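Local coordinates for extracellular protein containing a SCP domain (Bacillus anthracis, PDB 4IFA), which is of unknown function but carries a cysteine-rich secretory protein (SCP) domain, is extracellular, and has been regarded as a vaccine candidate, at residues K255-N260 with D329-Q334; F284-E289 with E318-L323; G288-A293 with E309-N314. All blocks are in the same frame, centred on the assembly; numbering follows the deposited sequence.

Contact 1 of 3, residues K255-N260 with D329-Q334; sequences KDMKDN and DKFYTQ
K258 and F331 touch over a broad area: the lysine lays its aliphatic chain across the phenyl ring and sends its ammonium group on to D329. Its CB stands over one face, 4.1 Å from the centroid of the F331 ring, in a CH-pi contact, and its CD comes to 3.5 Å from F331 CE2. With CG anti to the backbone N, the chain bends at chi2 (79°) and again at chi4, which carries NZ past the ring to D329 OD2 at 2.8 Å. This salt bridge uses the anti lone pair of OD2, the one turned from the other carboxylate oxygen. Lysine suits the place because it joins a long apolar shaft to a charged end. Obliquely, by the CD1 and CE1 atoms of the ring, M257, a selenomethionine, puts CB 3.7 Å from F331 CD1, then bends at chi3 so that its methyl CE lies 3.5 Å from T333 OG1. That hydroxyl has its polar partner in S254, one turn earlier in the helix.

Helix 244-260 here packs on one face of the central sheet of the alpha-beta-alpha sandwich of SCP domains. The axes of 255-260 and 331-334 are 8.6 Å apart and run 150° from one another, nearly antiparallel. Alternation along the strand turns F331 and T333 toward this helix and Y332 and Q334 to the other face, where helices 210-234 and 298-306 cover them. D329 lies in the turn joining strands 322-328 and 331-338, its N bonded to E217 of helix 210-234. Around the touching groups, Y262 and F263, in the loop that follows helix 244-260, pack on the M257 side chain, while F331 also touches A293 and Q294 at the end of strand 286-293.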
ATOM      1  N   LYS A 255     -15.945  11.137  -1.113  1.00 23.31           N
ATOM      2  CA  LYS A 255     -16.421  12.268  -0.314  1.00 24.63           C
ATOM      3  C   LYS A 255     -17.894  12.091   0.075  1.00 25.43           C
ATOM      4  O   LYS A 255     -18.284  12.367   1.217  1.00 25.49           O
ATOM      5  CB  LYS A 255     -16.216  13.577  -1.070  1.00 26.06           C
ATOM      6  CG  LYS A 255     -16.723  14.822  -0.341  1.00 29.19           C
ATOM      7  CD  LYS A 255     -16.273  16.061  -1.066  1.00 31.14           C
ATOM      8  CE  LYS A 255     -17.100  17.294  -0.702  1.00 39.61           C
ATOM      9  NZ  LYS A 255     -17.263  17.572   0.712  1.00 41.02           N
ATOM     10  N   ASP A 256     -18.708  11.621  -0.862  1.00 24.77           N
ATOM     11  CA  ASP A 256     -20.144  11.394  -0.603  1.00 24.65           C
ATOM     12  C   ASP A 256     -20.326  10.350   0.509  1.00 25.12           C
ATOM     13  O   ASP A 256     -21.106  10.528   1.447  1.00 25.85           O
ATOM     14  CB  ASP A 256     -20.804  10.972  -1.910  1.00 26.13           C
ATOM     15  CG  ASP A 256     -22.291  10.759  -1.798  1.00 28.08           C
ATOM     16  OD1 ASP A 256     -22.946  11.469  -0.994  1.00 29.01           O
ATOM     17  OD2 ASP A 256     -22.812   9.905  -2.552  1.00 26.17           O
HETATM   18  N   MSE A 257     -19.559   9.265   0.443  1.00 23.72           N
HETATM   19  CA  MSE A 257     -19.631   8.224   1.494  1.00 23.60           C
HETATM   20  C   MSE A 257     -19.264   8.746   2.875  1.00 25.16           C
HETATM   21  O   MSE A 257     -19.936   8.451   3.861  1.00 25.18           O
HETATM   22  CB  MSE A 257     -18.753   7.024   1.135  1.00 23.36           C
HETATM   23  CG  MSE A 257     -19.285   6.200  -0.029  1.00 23.86           C
HETATM   24 SE   MSE A 257     -18.285   4.539  -0.312  1.00 22.23          SE
HETATM   25  CE  MSE A 257     -16.645   5.334  -0.934  1.00 24.87           C
ATOM     26  N   LYS A 258     -18.204   9.535   2.934  1.00 25.38           N
ATOM     27  CA  LYS A 258     -17.730  10.109   4.202  1.00 26.57           C
ATOM     28  C   LYS A 258     -18.761  11.086   4.729  1.00 26.51           C
ATOM     29  O   LYS A 258     -19.202  11.003   5.890  1.00 28.53           O
ATOM     30  CB  LYS A 258     -16.412  10.851   3.946  1.00 25.20           C
ATOM     31  CG  LYS A 258     -15.829  11.741   5.084  1.00 34.32           C
ATOM     32  CD  LYS A 258     -15.144  10.987   6.130  1.00 36.06           C
ATOM     33  CE  LYS A 258     -14.659  11.876   7.297  1.00 40.03           C
ATOM     34  NZ  LYS A 258     -13.612  12.841   6.856  1.00 44.47           N
ATOM     35  N   ASP A 259     -19.181  12.007   3.870  1.00 26.63           N
ATOM     36  CA  ASP A 259     -20.108  13.074   4.299  1.00 28.15           C
ATOM     37  C   ASP A 259     -21.498  12.559   4.701  1.00 28.35           C
ATOM     38  O   ASP A 259     -22.089  13.026   5.693  1.00 30.37           O
ATOM     39  CB  ASP A 259     -20.303  14.087   3.176  1.00 29.81           C
ATOM     40  CG  ASP A 259     -19.092  15.004   2.940  1.00 31.04           C
ATOM     41  OD1 ASP A 259     -18.137  15.008   3.733  1.00 34.68           O
ATOM     42  OD2 ASP A 259     -19.166  15.762   1.923  1.00 35.81           O
ATOM     43  N   ASN A 260     -22.008  11.575   3.966  1.00 26.81           N
ATOM     44  CA  ASN A 260     -23.354  11.054   4.175  1.00 26.93           C
ATOM     45  C   ASN A 260     -23.466   9.720   4.882  1.00 26.59           C
ATOM     46  O   ASN A 260     -24.531   9.098   4.905  1.00 27.98           O
ATOM     47  CB  ASN A 260     -24.085  11.129   2.811  1.00 27.30           C
ATOM     48  CG  ASN A 260     -24.280  12.566   2.371  1.00 30.40           C
ATOM     49  OD1 ASN A 260     -24.849  13.366   3.104  1.00 32.99           O
ATOM     50  ND2 ASN A 260     -23.737  12.917   1.198  1.00 33.07           N
ATOM     51  N   ASP A 329     -10.078  11.579   2.828  1.00 24.96           N
ATOM     52  CA  ASP A 329      -9.723  11.105   4.164  1.00 25.43           C
ATOM     53  C   ASP A 329      -9.392   9.602   4.044  1.00 23.77           C
ATOM     54  O   ASP A 329      -8.553   9.249   3.223  1.00 26.02           O
ATOM     55  CB  ASP A 329     -10.807  11.451   5.203  1.00 27.01           C
ATOM     56  CG  ASP A 329     -10.280  11.451   6.665  1.00 31.07           C
ATOM     57  OD1 ASP A 329      -9.124  11.031   6.955  1.00 37.99           O
ATOM     58  OD2 ASP A 329     -11.022  11.969   7.531  1.00 36.48           O
ATOM     59  N   LYS A 330     -10.030   8.734   4.818  1.00 24.05           N
ATOM     60  CA  LYS A 330      -9.756   7.300   4.710  1.00 22.74           C
ATOM     61  C   LYS A 330     -10.822   6.535   3.955  1.00 21.29           C
ATOM     62  O   LYS A 330     -11.111   5.402   4.282  1.00 21.64           O
ATOM     63  CB  LYS A 330      -9.440   6.687   6.100  1.00 23.98           C
ATOM     64  CG  LYS A 330      -8.157   7.308   6.710  1.00 28.25           C
ATOM     65  CD  LYS A 330      -7.784   6.622   7.992  1.00 31.39           C
ATOM     66  CE  LYS A 330      -6.569   7.276   8.610  1.00 35.65           C
ATOM     67  NZ  LYS A 330      -6.351   6.792  10.011  1.00 41.83           N
ATOM     68  N   PHE A 331     -11.396   7.171   2.914  1.00 20.71           N
ATOM     69  CA  PHE A 331     -12.321   6.527   1.996  1.00 19.40           C
ATOM     70  C   PHE A 331     -11.577   6.462   0.667  1.00 19.39           C
ATOM     71  O   PHE A 331     -11.125   7.488   0.149  1.00 20.78           O
ATOM     72  CB  PHE A 331     -13.656   7.313   1.891  1.00 19.74           C
ATOM     73  CG  PHE A 331     -14.552   7.140   3.081  1.00 21.19           C
ATOM     74  CD1 PHE A 331     -15.658   6.288   3.032  1.00 23.51           C
ATOM     75  CD2 PHE A 331     -14.224   7.738   4.288  1.00 25.09           C
ATOM     76  CE1 PHE A 331     -16.420   6.084   4.150  1.00 23.47           C
ATOM     77  CE2 PHE A 331     -15.015   7.547   5.406  1.00 24.98           C
ATOM     78  CZ  PHE A 331     -16.087   6.700   5.312  1.00 23.67           C
ATOM     79  N   TYR A 332     -11.471   5.253   0.142  1.00 18.96           N
ATOM     80  CA  TYR A 332     -10.693   4.942  -1.047  1.00 18.28           C
ATOM     81  C   TYR A 332     -11.550   4.291  -2.096  1.00 17.32           C
ATOM     82  O   TYR A 332     -12.263   3.313  -1.819  1.00 18.62           O
ATOM     83  CB  TYR A 332      -9.588   3.918  -0.677  1.00 18.70           C
ATOM     84  CG  TYR A 332      -8.758   4.268   0.554  1.00 17.65           C
ATOM     85  CD1 TYR A 332      -7.541   4.947   0.436  1.00 19.19           C
ATOM     86  CD2 TYR A 332      -9.162   3.890   1.819  1.00 17.64           C
ATOM     87  CE1 TYR A 332      -6.770   5.246   1.522  1.00 19.85           C
ATOM     88  CE2 TYR A 332      -8.378   4.210   2.940  1.00 20.01           C
ATOM     89  CZ  TYR A 332      -7.188   4.876   2.787  1.00 18.42           C
ATOM     90  OH  TYR A 332      -6.417   5.200   3.883  1.00 20.32           O
ATOM     91  N   THR A 333     -11.540   4.859  -3.315  1.00 18.00           N
ATOM     92  CA  THR A 333     -12.330   4.338  -4.414  1.00 18.23           C
ATOM     93  C   THR A 333     -11.505   4.163  -5.676  1.00 17.47           C
ATOM     94  O   THR A 333     -10.849   5.094  -6.123  1.00 19.09           O
ATOM     95  CB  THR A 333     -13.498   5.312  -4.747  1.00 18.40           C
ATOM     96  OG1 THR A 333     -14.362   5.449  -3.609  1.00 19.29           O
ATOM     97  CG2 THR A 333     -14.348   4.854  -5.919  1.00 19.48           C
ATOM     98  N   GLN A 334     -11.571   2.961  -6.242  1.00 17.16           N
ATOM     99  CA  GLN A 334     -11.049   2.685  -7.581  1.00 17.70           C
ATOM    100  C   GLN A 334     -12.222   2.634  -8.532  1.00 17.56           C
ATOM    101  O   GLN A 334     -13.186   1.886  -8.285  1.00 18.44           O
ATOM    102  CB  GLN A 334     -10.362   1.320  -7.650  1.00 18.74           C
ATOM    103  CG  GLN A 334      -9.040   1.209  -6.935  1.00 18.07           C
ATOM    104  CD  GLN A 334      -8.466  -0.199  -6.981  1.00 17.99           C
ATOM    105  OE1 GLN A 334      -9.176  -1.185  -6.766  1.00 18.10           O
ATOM    106  NE2 GLN A 334      -7.160  -0.312  -7.288  1.00 17.99           N
TER

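Contact 2 of 3, residues F284-E289 with E318-L323; sequences FQLAGE and EQFTGL
L286 projects its CD2 methyl between F320 and Q319, and its conformation decides how it meets both. CG sits anti to the backbone N (chi1 -165°), and the second torsion swings CD2 round to lie 3.7 Å from F320 CE1. The leucine side chain and the phenylalanine meet at about a right angle, one methyl of the branched leucine against the CE1 corner of the ring. The same methyl is 3.2 Å from Q319 OE1, a close packing contact in which the glutamine, extended beyond CG, crosses the leucine obliquely. Q319 is exposed, so a residue with an apolar shaft and a polar end fits well here: CB, 4.0 Å from L286 CD2, shares in the packing.

F320 takes a different first torsion, with CG anti to the carbonyl carbon (chi1 -65°). Although CB leaves the backbone at a slant to strand 286-289, this turn brings the tip of the ring against the strand: CE1 is 3.8 Å from A287 C, and CZ is 3.6 Å from G288 N. The CZ corner comes obliquely against the main chain at G288, on the side where a CB would point at the ring and collide with it, so glycine suits the place. Strands 286-293 and 322-328 are not neighbours in the mixed sheet of the SCP domain, since 331-338 runs between them, and F320 therefore spans that middle strand. It meets the F336 ring with planes about 20° apart.

Just beyond the ring, T321 and G322 both face I337 in a classic beta bulge that opens strand 322-328. Residues alternate on the first strand too. A287, small enough to sit close under a helix, points from F320 to L273 and L277 of helix 273-279; E289, on that same face, forms a salt bridge with R276 and a hydrogen bond with H265.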
ATOM      1  N   PHE A 284     -17.607   5.107 -21.507  1.00 31.13           N
ATOM      2  CA  PHE A 284     -16.924   3.845 -21.276  1.00 30.11           C
ATOM      3  C   PHE A 284     -17.721   2.695 -21.886  1.00 30.35           C
ATOM      4  O   PHE A 284     -18.942   2.774 -22.014  1.00 31.35           O
ATOM      5  CB  PHE A 284     -16.715   3.662 -19.745  1.00 28.56           C
ATOM      6  CG  PHE A 284     -17.989   3.709 -18.963  1.00 29.70           C
ATOM      7  CD1 PHE A 284     -18.668   2.553 -18.664  1.00 30.41           C
ATOM      8  CD2 PHE A 284     -18.535   4.927 -18.566  1.00 33.36           C
ATOM      9  CE1 PHE A 284     -19.848   2.586 -17.953  1.00 34.16           C
ATOM     10  CE2 PHE A 284     -19.730   4.969 -17.869  1.00 35.21           C
ATOM     11  CZ  PHE A 284     -20.389   3.784 -17.572  1.00 31.93           C
ATOM     12  N   GLN A 285     -16.996   1.635 -22.248  1.00 28.46           N
ATOM     13  CA  GLN A 285     -17.569   0.399 -22.747  1.00 29.15           C
ATOM     14  C   GLN A 285     -17.941  -0.485 -21.580  1.00 28.64           C
ATOM     15  O   GLN A 285     -18.866  -1.269 -21.659  1.00 31.09           O
ATOM     16  CB  GLN A 285     -16.523  -0.326 -23.604  1.00 29.60           C
ATOM     17  CG  GLN A 285     -16.193   0.411 -24.885  1.00 31.47           C
ATOM     18  CD  GLN A 285     -15.093  -0.265 -25.659  1.00 30.73           C
ATOM     19  OE1 GLN A 285     -14.886  -1.470 -25.527  1.00 31.74           O
ATOM     20  NE2 GLN A 285     -14.460   0.479 -26.558  1.00 36.89           N
ATOM     21  N   LEU A 286     -17.217  -0.338 -20.472  1.00 28.00           N
ATOM     22  CA  LEU A 286     -17.410  -1.151 -19.262  1.00 27.31           C
ATOM     23  C   LEU A 286     -16.787  -0.421 -18.072  1.00 25.81           C
ATOM     24  O   LEU A 286     -15.791   0.307 -18.241  1.00 24.22           O
ATOM     25  CB  LEU A 286     -16.692  -2.484 -19.415  1.00 27.57           C
ATOM     26  CG  LEU A 286     -17.065  -3.571 -18.425  1.00 30.00           C
ATOM     27  CD1 LEU A 286     -18.453  -4.115 -18.804  1.00 33.05           C
ATOM     28  CD2 LEU A 286     -16.048  -4.703 -18.404  1.00 31.17           C
ATOM     29  N   ALA A 287     -17.342  -0.635 -16.873  1.00 25.05           N
ATOM     30  CA  ALA A 287     -16.850  -0.009 -15.653  1.00 23.77           C
ATOM     31  C   ALA A 287     -16.960  -0.967 -14.475  1.00 23.71           C
ATOM     32  O   ALA A 287     -17.798  -1.883 -14.464  1.00 27.00           O
ATOM     33  CB  ALA A 287     -17.593   1.265 -15.335  1.00 24.73           C
ATOM     34  N   GLY A 288     -16.099  -0.747 -13.505  1.00 22.11           N
ATOM     35  CA  GLY A 288     -16.117  -1.496 -12.238  1.00 21.09           C
ATOM     36  C   GLY A 288     -15.618  -0.615 -11.114  1.00 21.31           C
ATOM     37  O   GLY A 288     -14.951   0.374 -11.350  1.00 20.69           O
ATOM     38  N   GLU A 289     -15.957  -0.982  -9.880  1.00 20.37           N
ATOM     39  CA  GLU A 289     -15.566  -0.183  -8.720  1.00 19.21           C
ATOM     40  C   GLU A 289     -15.157  -1.021  -7.528  1.00 19.27           C
ATOM     41  O   GLU A 289     -15.828  -1.987  -7.213  1.00 20.16           O
ATOM     42  CB  GLU A 289     -16.735   0.691  -8.280  1.00 21.29           C
ATOM     43  CG  GLU A 289     -16.561   1.459  -6.964  1.00 20.07           C
ATOM     44  CD  GLU A 289     -17.702   2.436  -6.767  1.00 23.33           C
ATOM     45  OE1 GLU A 289     -18.772   2.019  -6.252  1.00 24.04           O
ATOM     46  OE2 GLU A 289     -17.522   3.598  -7.163  1.00 21.77           O
ATOM     47  N   GLU A 318      -8.988  -8.461 -17.339  1.00 25.09           N
ATOM     48  CA  GLU A 318      -8.259  -8.043 -18.530  1.00 26.54           C
ATOM     49  C   GLU A 318      -9.082  -7.082 -19.422  1.00 28.41           C
ATOM     50  O   GLU A 318      -8.515  -6.354 -20.263  1.00 29.08           O
ATOM     51  CB  GLU A 318      -7.811  -9.279 -19.341  1.00 30.98           C
ATOM     52  CG  GLU A 318      -6.889  -8.942 -20.530  1.00 36.19           C
ATOM     53  CD  GLU A 318      -6.088 -10.136 -21.031  1.00 48.19           C
ATOM     54  OE1 GLU A 318      -6.643 -11.266 -21.035  1.00 54.59           O
ATOM     55  OE2 GLU A 318      -4.907  -9.945 -21.432  1.00 50.86           O
ATOM     56  N   GLN A 319     -10.406  -7.081 -19.267  1.00 25.54           N
ATOM     57  CA  GLN A 319     -11.257  -6.195 -20.085  1.00 26.08           C
ATOM     58  C   GLN A 319     -10.988  -4.702 -19.800  1.00 24.48           C
ATOM     59  O   GLN A 319     -11.228  -3.857 -20.679  1.00 25.04           O
ATOM     60  CB  GLN A 319     -12.753  -6.468 -19.853  1.00 26.68           C
ATOM     61  CG  GLN A 319     -13.305  -7.820 -20.295  1.00 29.23           C
ATOM     62  CD  GLN A 319     -14.700  -8.106 -19.699  1.00 31.48           C
ATOM     63  OE1 GLN A 319     -15.006  -7.674 -18.591  1.00 33.63           O
ATOM     64  NE2 GLN A 319     -15.536  -8.869 -20.423  1.00 33.06           N
ATOM     65  N   PHE A 320     -10.572  -4.370 -18.575  1.00 23.39           N
ATOM     66  CA  PHE A 320     -10.306  -2.978 -18.202  1.00 22.50           C
ATOM     67  C   PHE A 320      -9.004  -2.462 -18.795  1.00 22.85           C
ATOM     68  O   PHE A 320      -7.995  -3.181 -18.859  1.00 25.27           O
ATOM     69  CB  PHE A 320     -10.293  -2.792 -16.696  1.00 21.05           C
ATOM     70  CG  PHE A 320     -11.612  -3.037 -16.041  1.00 20.57           C
ATOM     71  CD1 PHE A 320     -12.798  -2.540 -16.580  1.00 22.24           C
ATOM     72  CD2 PHE A 320     -11.673  -3.717 -14.834  1.00 20.63           C
ATOM     73  CE1 PHE A 320     -14.004  -2.765 -15.934  1.00 23.37           C
ATOM     74  CE2 PHE A 320     -12.886  -3.937 -14.197  1.00 21.42           C
ATOM     75  CZ  PHE A 320     -14.030  -3.448 -14.742  1.00 22.00           C
ATOM     76  N   THR A 321      -9.056  -1.209 -19.245  1.00 22.76           N
ATOM     77  CA  THR A 321      -7.949  -0.506 -19.844  1.00 23.01           C
ATOM     78  C   THR A 321      -7.473   0.692 -19.055  1.00 21.78           C
ATOM     79  O   THR A 321      -6.318   1.109 -19.212  1.00 22.92           O
ATOM     80  CB  THR A 321      -8.306  -0.018 -21.264  1.00 24.93           C
ATOM     81  OG1 THR A 321      -9.436   0.871 -21.238  1.00 24.61           O
ATOM     82  CG2 THR A 321      -8.624  -1.213 -22.161  1.00 26.19           C
ATOM     83  N   GLY A 322      -8.335   1.261 -18.217  1.00 21.87           N
ATOM     84  CA  GLY A 322      -8.038   2.483 -17.486  1.00 20.87           C
ATOM     85  C   GLY A 322      -8.467   2.385 -16.035  1.00 20.21           C
ATOM     86  O   GLY A 322      -9.285   1.556 -15.651  1.00 20.16           O
ATOM     87  N   LEU A 323      -7.930   3.296 -15.239  1.00 20.02           N
ATOM     88  CA  LEU A 323      -8.186   3.380 -13.813  1.00 18.98           C
ATOM     89  C   LEU A 323      -8.070   4.788 -13.320  1.00 19.34           C
ATOM     90  O   LEU A 323      -7.083   5.463 -13.601  1.00 21.19           O
ATOM     91  CB  LEU A 323      -7.203   2.500 -13.017  1.00 18.49           C
ATOM     92  CG  LEU A 323      -7.240   2.507 -11.498  1.00 17.25           C
ATOM     93  CD1 LEU A 323      -8.615   2.130 -10.967  1.00 19.69           C
ATOM     94  CD2 LEU A 323      -6.129   1.628 -10.923  1.00 18.76           C
TER

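Contact 3 of 3, residues G288-A293 with E309-N314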
ATOM      1  N   GLY A 288     -16.099  -0.747 -13.505  1.00 22.11           N
ATOM      2  CA  GLY A 288     -16.117  -1.496 -12.238  1.00 21.09           C
ATOM      3  C   GLY A 288     -15.618  -0.615 -11.114  1.00 21.31           C
ATOM      4  O   GLY A 288     -14.951   0.374 -11.350  1.00 20.69           O
ATOM      5  N   GLU A 289     -15.957  -0.982  -9.880  1.00 20.37           N
ATOM      6  CA  GLU A 289     -15.566  -0.183  -8.720  1.00 19.21           C
ATOM      7  C   GLU A 289     -15.157  -1.021  -7.528  1.00 19.27           C
ATOM      8  O   GLU A 289     -15.828  -1.987  -7.213  1.00 20.16           O
ATOM      9  CB  GLU A 289     -16.735   0.691  -8.280  1.00 21.29           C
ATOM     10  CG  GLU A 289     -16.561   1.459  -6.964  1.00 20.07           C
ATOM     11  CD  GLU A 289     -17.702   2.436  -6.767  1.00 23.33           C
ATOM     12  OE1 GLU A 289     -18.772   2.019  -6.252  1.00 24.04           O
ATOM     13  OE2 GLU A 289     -17.522   3.598  -7.163  1.00 21.77           O
ATOM     14  N   ASN A 290     -14.078  -0.590  -6.858  1.00 18.17           N
ATOM     15  CA  ASN A 290     -13.728  -1.113  -5.552  1.00 18.52           C
ATOM     16  C   ASN A 290     -13.764   0.063  -4.570  1.00 18.55           C
ATOM     17  O   ASN A 290     -13.207   1.109  -4.848  1.00 18.02           O
ATOM     18  CB  ASN A 290     -12.319  -1.735  -5.496  1.00 18.48           C
ATOM     19  CG  ASN A 290     -12.223  -3.042  -6.210  1.00 18.01           C
ATOM     20  OD1 ASN A 290     -13.218  -3.746  -6.384  1.00 19.01           O
ATOM     21  ND2 ASN A 290     -10.988  -3.434  -6.585  1.00 18.22           N
ATOM     22  N   ILE A 291     -14.368  -0.161  -3.410  1.00 18.22           N
ATOM     23  CA  ILE A 291     -14.438   0.818  -2.332  1.00 18.00           C
ATOM     24  C   ILE A 291     -13.866   0.230  -1.041  1.00 17.57           C
ATOM     25  O   ILE A 291     -13.912  -0.976  -0.801  1.00 18.87           O
ATOM     26  CB  ILE A 291     -15.889   1.391  -2.096  1.00 18.19           C
ATOM     27  CG1 ILE A 291     -16.910   0.271  -2.000  1.00 20.57           C
ATOM     28  CG2 ILE A 291     -16.240   2.389  -3.216  1.00 20.70           C
ATOM     29  CD1 ILE A 291     -18.343   0.781  -1.630  1.00 23.03           C
ATOM     30  N   ALA A 292     -13.260   1.114  -0.238  1.00 18.46           N
ATOM     31  CA  ALA A 292     -12.697   0.760   1.061  1.00 18.51           C
ATOM     32  C   ALA A 292     -12.786   1.939   1.994  1.00 19.87           C
ATOM     33  O   ALA A 292     -12.752   3.088   1.568  1.00 19.28           O
ATOM     34  CB  ALA A 292     -11.217   0.395   0.907  1.00 19.77           C
ATOM     35  N   ALA A 293     -12.909   1.650   3.277  1.00 19.63           N
ATOM     36  CA  ALA A 293     -12.928   2.699   4.287  1.00 21.02           C
ATOM     37  C   ALA A 293     -12.179   2.291   5.553  1.00 21.18           C
ATOM     38  O   ALA A 293     -12.285   1.176   6.038  1.00 21.84           O
ATOM     39  CB  ALA A 293     -14.376   3.073   4.671  1.00 21.04           C
ATOM     40  N   GLU A 309     -12.423 -11.714  -2.739  1.00 22.74           N
ATOM     41  CA  GLU A 309     -12.750 -12.241  -4.069  1.00 22.41           C
ATOM     42  C   GLU A 309     -13.392 -11.237  -5.019  1.00 22.67           C
ATOM     43  O   GLU A 309     -13.006 -11.146  -6.180  1.00 23.28           O
ATOM     44  CB  GLU A 309     -13.653 -13.484  -4.001  1.00 24.83           C
ATOM     45  CG  GLU A 309     -12.998 -14.720  -3.420  1.00 29.61           C
ATOM     46  CD  GLU A 309     -12.074 -15.482  -4.400  1.00 30.83           C
ATOM     47  OE1 GLU A 309     -11.499 -14.898  -5.360  1.00 34.58           O
ATOM     48  OE2 GLU A 309     -11.881 -16.708  -4.154  1.00 33.55           O
ATOM     49  N   GLY A 310     -14.396 -10.509  -4.537  1.00 23.97           N
ATOM     50  CA  GLY A 310     -15.125  -9.600  -5.416  1.00 23.92           C
ATOM     51  C   GLY A 310     -14.298  -8.443  -5.908  1.00 23.08           C
ATOM     52  O   GLY A 310     -14.405  -7.997  -7.075  1.00 25.52           O
ATOM     53  N   HIS A 311     -13.479  -7.922  -5.018  1.00 22.06           N
ATOM     54  CA  HIS A 311     -12.639  -6.788  -5.367  1.00 19.54           C
ATOM     55  C   HIS A 311     -11.492  -7.215  -6.282  1.00 19.88           C
ATOM     56  O   HIS A 311     -11.062  -6.510  -7.203  1.00 19.14           O
ATOM     57  CB  HIS A 311     -12.097  -6.129  -4.103  1.00 19.69           C
ATOM     58  CG  HIS A 311     -13.166  -5.655  -3.173  1.00 20.54           C
ATOM     59  ND1 HIS A 311     -13.780  -6.465  -2.249  1.00 22.02           N
ATOM     60  CD2 HIS A 311     -13.714  -4.427  -3.022  1.00 22.84           C
ATOM     61  CE1 HIS A 311     -14.674  -5.762  -1.575  1.00 24.20           C
ATOM     62  NE2 HIS A 311     -14.636  -4.510  -2.009  1.00 23.83           N
ATOM     63  N   ARG A 312     -10.934  -8.384  -5.974  1.00 19.69           N
ATOM     64  CA  ARG A 312      -9.877  -8.998  -6.781  1.00 19.81           C
ATOM     65  C   ARG A 312     -10.301  -9.201  -8.223  1.00 19.64           C
ATOM     66  O   ARG A 312      -9.505  -9.036  -9.147  1.00 20.70           O
ATOM     67  CB  ARG A 312      -9.460 -10.325  -6.129  1.00 20.07           C
ATOM     68  CG  ARG A 312      -8.330 -11.087  -6.799  1.00 21.74           C
ATOM     69  CD  ARG A 312      -8.240 -12.458  -6.124  1.00 22.07           C
ATOM     70  NE  ARG A 312      -7.081 -13.242  -6.567  1.00 24.11           N
ATOM     71  CZ  ARG A 312      -5.848 -13.041  -6.111  1.00 20.33           C
ATOM     72  NH1 ARG A 312      -5.584 -12.069  -5.234  1.00 20.81           N
ATOM     73  NH2 ARG A 312      -4.850 -13.789  -6.553  1.00 22.25           N
ATOM     74  N   LYS A 313     -11.568  -9.581  -8.433  1.00 21.04           N
ATOM     75  CA  LYS A 313     -12.091  -9.737  -9.788  1.00 23.20           C
ATOM     76  C   LYS A 313     -11.878  -8.450 -10.601  1.00 22.36           C
ATOM     77  O   LYS A 313     -11.504  -8.534 -11.769  1.00 23.20           O
ATOM     78  CB  LYS A 313     -13.570 -10.198  -9.801  1.00 25.16           C
ATOM     79  CG  LYS A 313     -13.739 -11.638  -9.340  1.00 32.40           C
ATOM     80  CD  LYS A 313     -15.121 -12.237  -9.500  1.00 39.17           C
ATOM     81  CE  LYS A 313     -15.150 -13.617  -8.783  1.00 43.00           C
ATOM     82  NZ  LYS A 313     -14.015 -14.535  -9.136  1.00 44.68           N
ATOM     83  N   ASN A 314     -12.101  -7.264 -10.001  1.00 20.67           N
ATOM     84  CA  ASN A 314     -11.896  -6.030 -10.745  1.00 20.71           C
ATOM     85  C   ASN A 314     -10.413  -5.781 -11.007  1.00 20.18           C
ATOM     86  O   ASN A 314     -10.017  -5.450 -12.129  1.00 21.56           O
ATOM     87  CB  ASN A 314     -12.503  -4.823 -10.033  1.00 20.29           C
ATOM     88  CG  ASN A 314     -13.999  -4.814 -10.050  1.00 22.36           C
ATOM     89  OD1 ASN A 314     -14.632  -5.177 -11.062  1.00 23.22           O
ATOM     90  ND2 ASN A 314     -14.583  -4.378  -8.947  1.00 21.60           N
TER
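N290 inserts its side-chain amide against helix 309-314, and that amide is the tight part of the contact. Its OD1 accepts from N314 ND2 at 3.0 Å along a nearly straight N-H line (168°), although the donor stands well above the carbonyl plane. Its ND2 gives a hydrogen to H311 O at 3.1 Å and also bonds to Q334 OE1 on the adjacent strand. Asparagine is apt here because one short group both donates and accepts. With CG anti to the carbonyl carbon (chi1 -72°), the amide also packs on H311, whose CB lies 3.7 Å from N290 CG; N290 CB comes in at the imidazole edge, 3.9 Å from CD2. H311 ND1 is hydrogen-bonded to S308, and its ring meets that of W305.

G288 belongs to the close-packed part as well: N314 OD1 lies 4.1 Å from G288 CA, with no space for a CB between them. On the solvent side, E309 and K313 are exposed and make no contact with the strand, the end of K313 leading away from it. E289 and I291, on alternate positions, turn their side chains to the other face of the sheet, toward helix 244-260.

Because N290 donates to oxygens on two sides and accepts from N314, the identity of its amide ends is fixed, and this buried polar group joins helix, edge strand and neighbouring strand.

Starting from the N terminus, the chain leaves helix 244-260 and passes through all of the other segments before contact 1 closes a loop of 68 residues at strand 331-338. Within that loop, strand 286-293 begins contacts 2 and 3, which share G288 and E289. Contact 3 closes first, after 15 residues, on helix 309-315; contact 2 closes later, at the start of strand 322-328, so contacts 2 and 3, which start from the same strand, both nest inside the loop of contact 1. Main-chain pairing of 331-338 with 286-293 couples contacts 1 and 3, and F320 packs on N314 where contacts 2 and 3 adjoin. Together they tie one mixed sheet to helices on both its faces.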